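Local structure of fimbrial structural subunit (Actinomyces naeslundii, 3QDH) at residues Asn116-Asn121 with Thr155-Asp160; Gly225-Asp230 with Thr244-Val249. The protein forms the shaft of Actinomyces type 2 fimbriae and acts as an adhesin in interactions with streptococci and host cells, this chain holding its C-terminal domains. All coordinates share one frame; numbering follows the deposited sequence.

Contact 1 (Asn116-Asn121 with Thr155-Asp160); sequences NGAITN and TSRWGD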
# COMPACT_ATOMS: atom_id res chain seq x y z
N ASN A 116 -0.02 1.75 15.13
CA ASN A 116 1.32 1.38 15.59
C ASN A 116 2.39 1.67 14.53
O ASN A 116 3.59 1.69 14.84
CB ASN A 116 1.38 -0.09 16.09
CG ASN A 116 1.72 -1.11 14.99
OD1 ASN A 116 2.53 -2.01 15.20
ND2 ASN A 116 1.07 -0.99 13.84
N GLY A 117 1.94 1.89 13.30
CA GLY A 117 2.81 2.33 12.23
C GLY A 117 3.41 1.23 11.36
O GLY A 117 4.10 1.52 10.39
N ALA A 118 3.16 -0.03 11.71
CA ALA A 118 3.68 -1.14 10.92
C ALA A 118 2.54 -1.95 10.31
O ALA A 118 1.92 -2.77 10.99
CB ALA A 118 4.58 -2.03 11.79
N ILE A 119 2.25 -1.70 9.04
CA ILE A 119 1.19 -2.44 8.36
C ILE A 119 1.83 -3.64 7.67
O ILE A 119 2.65 -3.47 6.76
CB ILE A 119 0.44 -1.58 7.31
CG1 ILE A 119 -0.14 -0.32 7.95
CG2 ILE A 119 -0.68 -2.41 6.63
CD1 ILE A 119 -0.59 0.73 6.95
N THR A 120 1.46 -4.84 8.10
CA THR A 120 2.09 -6.06 7.59
C THR A 120 1.14 -6.79 6.65
O THR A 120 -0.06 -6.58 6.68
CB THR A 120 2.49 -7.04 8.73
OG1 THR A 120 1.31 -7.46 9.42
CG2 THR A 120 3.45 -6.39 9.74
N ASN A 121 1.70 -7.69 5.84
CA ASN A 121 0.89 -8.47 4.92
C ASN A 121 1.55 -9.79 4.59
O ASN A 121 2.78 -9.85 4.42
CB ASN A 121 0.62 -7.69 3.63
CG ASN A 121 -0.44 -8.36 2.77
OD1 ASN A 121 -1.51 -8.72 3.28
N THR A 155 6.24 -5.41 5.16
CA THR A 155 5.81 -4.35 6.06
C THR A 155 5.94 -2.98 5.41
O THR A 155 6.97 -2.65 4.80
CB THR A 155 6.61 -4.38 7.40
OG1 THR A 155 6.47 -5.67 8.00
CG2 THR A 155 6.09 -3.32 8.38
N SER A 156 4.86 -2.21 5.52
CA SER A 156 4.83 -0.82 5.11
C SER A 156 4.67 0.03 6.38
O SER A 156 3.76 -0.21 7.18
CB SER A 156 3.66 -0.58 4.15
OG SER A 156 3.64 0.74 3.67
N ARG A 157 5.57 0.99 6.56
CA ARG A 157 5.61 1.79 7.78
C ARG A 157 5.05 3.19 7.58
O ARG A 157 5.34 3.85 6.58
CB ARG A 157 7.03 1.87 8.33
CG ARG A 157 7.57 0.51 8.74
CD ARG A 157 8.67 0.63 9.79
NE ARG A 157 8.63 -0.49 10.73
CZ ARG A 157 9.04 -1.73 10.46
NH1 ARG A 157 9.54 -2.02 9.26
NH2 ARG A 157 8.96 -2.67 11.39
N TRP A 158 4.24 3.62 8.55
CA TRP A 158 3.49 4.86 8.45
C TRP A 158 3.50 5.62 9.78
O TRP A 158 3.55 5.01 10.86
CB TRP A 158 2.04 4.58 8.02
CG TRP A 158 1.96 4.08 6.60
CD1 TRP A 158 2.35 2.86 6.13
CD2 TRP A 158 1.45 4.80 5.47
NE1 TRP A 158 2.13 2.77 4.78
CE2 TRP A 158 1.57 3.94 4.35
CE3 TRP A 158 0.90 6.07 5.29
CZ2 TRP A 158 1.17 4.32 3.07
CZ3 TRP A 158 0.50 6.45 4.01
CH2 TRP A 158 0.64 5.58 2.92
N GLY A 159 3.48 6.94 9.70
CA GLY A 159 3.43 7.78 10.88
C GLY A 159 2.44 8.92 10.71
O GLY A 159 1.97 9.19 9.60
N ASP A 160 2.13 9.60 11.80
CA ASP A 160 1.15 10.68 11.76
C ASP A 160 1.81 12.03 12.03
O ASP A 160 2.98 12.10 12.40
CB ASP A 160 -0.01 10.40 12.72
CG ASP A 160 0.44 10.18 14.15
OD1 ASP A 160 1.59 10.53 14.49
OD2 ASP A 160 -0.37 9.66 14.95
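I119 meets W158 obliquely at one end of a short antiparallel pairing, its CD1 methyl sitting 4.1 Å from the centroid of the indole five-membered ring in an off-centre CH-pi contact. With CG1 anti to its own carbonyl carbon (chi1 -56°), the isoleucine runs its longer branch along the sheet to the indole. I119 and S156 form a hydrogen-bonded pair: I119 N donates to S156 O at 2.8 Å, and S156 N to I119 O in a nearly straight bond of 172°. Beyond them, W158 N donates to G117 O at 2.8 Å. Glycine suits position 117 because a CB there would clash with W158 O and, at these backbone angles, be jammed against the carbonyl oxygen of N116. Within its own strand W158 NE1 donates to S156 OG at 2.8 Å, pairing a buried N-H with a buried hydroxyl. I24 of strand 23-31 packs on I119, S156 and W158. The contact joins neighbouring strands 118-131 and 154-165 of a mixed sheet; at its end N121 CG is covalently linked to K8 NZ, an isopeptide bond of the kind found in Gram-positive pilins. The chemistry implies a seam whose three bonds satisfy inward-pointing backbone groups, while A118 O turns to R53 and the outer edge of 155-160 pairs with strand 220-230; the face of I119, S156 and W158 is buried, that of A118, T120, T155 and R157 partly exposed and more polar.

Contact 2 (Gly225-Asp230 with Thr244-Val249); sequences GLFISD and TARCYV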
# COMPACT_ATOMS: atom_id res chain seq x y z
N GLY A 225 -1.85 9.75 8.66
CA GLY A 225 -0.88 8.85 8.07
C GLY A 225 -0.05 9.45 6.97
O GLY A 225 -0.59 10.01 6.01
N LEU A 226 1.27 9.34 7.12
CA LEU A 226 2.23 9.62 6.05
C LEU A 226 3.20 8.45 5.94
O LEU A 226 3.61 7.88 6.95
CB LEU A 226 3.00 10.93 6.33
CG LEU A 226 2.25 12.26 6.15
CD1 LEU A 226 3.01 13.40 6.82
CD2 LEU A 226 1.99 12.60 4.69
N PHE A 227 3.56 8.10 4.71
CA PHE A 227 4.48 6.98 4.44
C PHE A 227 5.88 7.24 4.99
O PHE A 227 6.40 8.35 4.88
CB PHE A 227 4.52 6.69 2.94
CG PHE A 227 5.54 5.66 2.54
CD1 PHE A 227 5.34 4.30 2.82
CD2 PHE A 227 6.70 6.04 1.87
CE1 PHE A 227 6.27 3.36 2.44
CE2 PHE A 227 7.64 5.10 1.48
CZ PHE A 227 7.43 3.75 1.77
N ILE A 228 6.49 6.22 5.60
CA ILE A 228 7.84 6.35 6.13
C ILE A 228 8.85 5.54 5.33
O ILE A 228 9.83 6.09 4.82
CB ILE A 228 7.90 5.99 7.63
CG1 ILE A 228 7.19 7.07 8.45
CG2 ILE A 228 9.35 5.84 8.12
CD1 ILE A 228 7.02 6.72 9.89
N SER A 229 8.59 4.23 5.21
CA SER A 229 9.49 3.29 4.54
C SER A 229 8.80 1.93 4.40
O SER A 229 7.78 1.68 5.05
CB SER A 229 10.76 3.10 5.36
OG SER A 229 10.48 2.33 6.52
N ASP A 230 9.36 1.07 3.56
CA ASP A 230 8.87 -0.31 3.48
C ASP A 230 10.01 -1.34 3.54
O ASP A 230 11.18 -0.97 3.50
CB ASP A 230 7.93 -0.52 2.28
CG ASP A 230 8.61 -0.34 0.94
OD1 ASP A 230 9.69 -0.93 0.72
OD2 ASP A 230 8.07 0.40 0.09
N THR A 244 12.93 4.15 10.27
CA THR A 244 11.79 4.29 11.18
C THR A 244 11.31 5.74 11.24
O THR A 244 10.44 6.08 12.05
CB THR A 244 12.16 3.84 12.61
OG1 THR A 244 13.38 4.47 13.01
CG2 THR A 244 12.30 2.33 12.70
N ALA A 245 11.88 6.58 10.39
CA ALA A 245 11.52 8.00 10.29
C ALA A 245 11.78 8.50 8.87
O ALA A 245 12.71 8.03 8.21
CB ALA A 245 12.30 8.83 11.31
N ARG A 246 10.96 9.45 8.41
CA ARG A 246 11.12 10.04 7.08
C ARG A 246 10.82 11.54 7.11
O ARG A 246 9.93 11.99 7.83
CB ARG A 246 10.21 9.34 6.05
CG ARG A 246 10.53 9.69 4.60
CD ARG A 246 9.47 9.17 3.63
NE ARG A 246 9.56 9.82 2.32
CZ ARG A 246 9.95 9.24 1.19
NH1 ARG A 246 10.29 7.96 1.17
NH2 ARG A 246 9.99 9.95 0.07
N CYS A 247 11.57 12.31 6.31
CA CYS A 247 11.41 13.76 6.22
C CYS A 247 10.38 14.18 5.18
O CYS A 247 10.30 13.62 4.08
CB CYS A 247 12.74 14.44 5.86
SG CYS A 247 14.11 14.18 6.99
N TYR A 248 9.59 15.19 5.55
CA TYR A 248 8.69 15.88 4.64
C TYR A 248 8.89 17.39 4.79
O TYR A 248 9.59 17.85 5.70
CB TYR A 248 7.24 15.51 4.94
CG TYR A 248 6.83 14.13 4.48
CD1 TYR A 248 6.19 13.95 3.25
CD2 TYR A 248 7.05 13.01 5.28
CE1 TYR A 248 5.80 12.69 2.82
CE2 TYR A 248 6.65 11.73 4.86
CZ TYR A 248 6.03 11.59 3.63
OH TYR A 248 5.62 10.35 3.20
N VAL A 249 8.28 18.15 3.88
CA VAL A 249 8.37 19.62 3.89
C VAL A 249 6.98 20.24 3.96
O VAL A 249 6.14 20.05 3.07
CB VAL A 249 9.16 20.15 2.66
CG1 VAL A 249 9.15 21.68 2.62
CG2 VAL A 249 10.59 19.63 2.68
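Chi1 of -75° sets the ring of Y248 anti to its carbonyl carbon and carries the phenol across to strand 225-230, while R246, with CG anti to the backbone N and an extended chain, passes beside the F227 and I228 carbonyls. The tyrosine hydroxyl donates to F227 O at 2.7 Å, arriving in the carbonyl plane on a lone pair, and that oxygen lies at the edge of the phenol ring. L226 covers one face of this ring with CD2, offset toward the rim, and brings CB to 4.0 Å from Y248 CE2. Tyrosine suits the place because its flat ring packs against L226, V271 and I273 while its hydroxyl supplies a donor for the buried F227 carbonyl. The aliphatic chain of R246 does different work, its CD lying 3.3 Å from I228 O. The guanidinium, turned 50° to the F227 ring, brings NH1 to the edge of that ring, 3.9 Å from CE2, and has its polar partners in Y192 and D238, the latter through a salt bridge. Beta-branched I228 presses CG2 onto the backbone of the other strand, 3.5 Å from A245 N. No backbone hydrogen bond joins the segments, whose axes lie at 134°; side chains bridge two different sheets. I228 and S229 form a classic beta bulge opposite R157 of strand 154-165, whereas strand 245-254 runs between strands 182-188 and 268-274.

How the contacts relate
Along the chain the contacts come in series: 33 residues, nine of them in strands, separate the two segments of contact 1, which closes before contact 2 opens. Contact 2 then spans 13 residues without helix or strand, joining strand 220-230 to strand 245-254, so the two neither nest nor cross. They meet because strands 154-165 and 220-230 are antiparallel neighbours in one mixed sheet. There G159 O probably accepts a hydrogen bond from L226 N at 2.6 Å, and W158 packs on the backbone of L226 and F227. Together they link the Sgo0707 N2-like part, through the shared sheet, to the five-stranded sheet of the SpaA-like part.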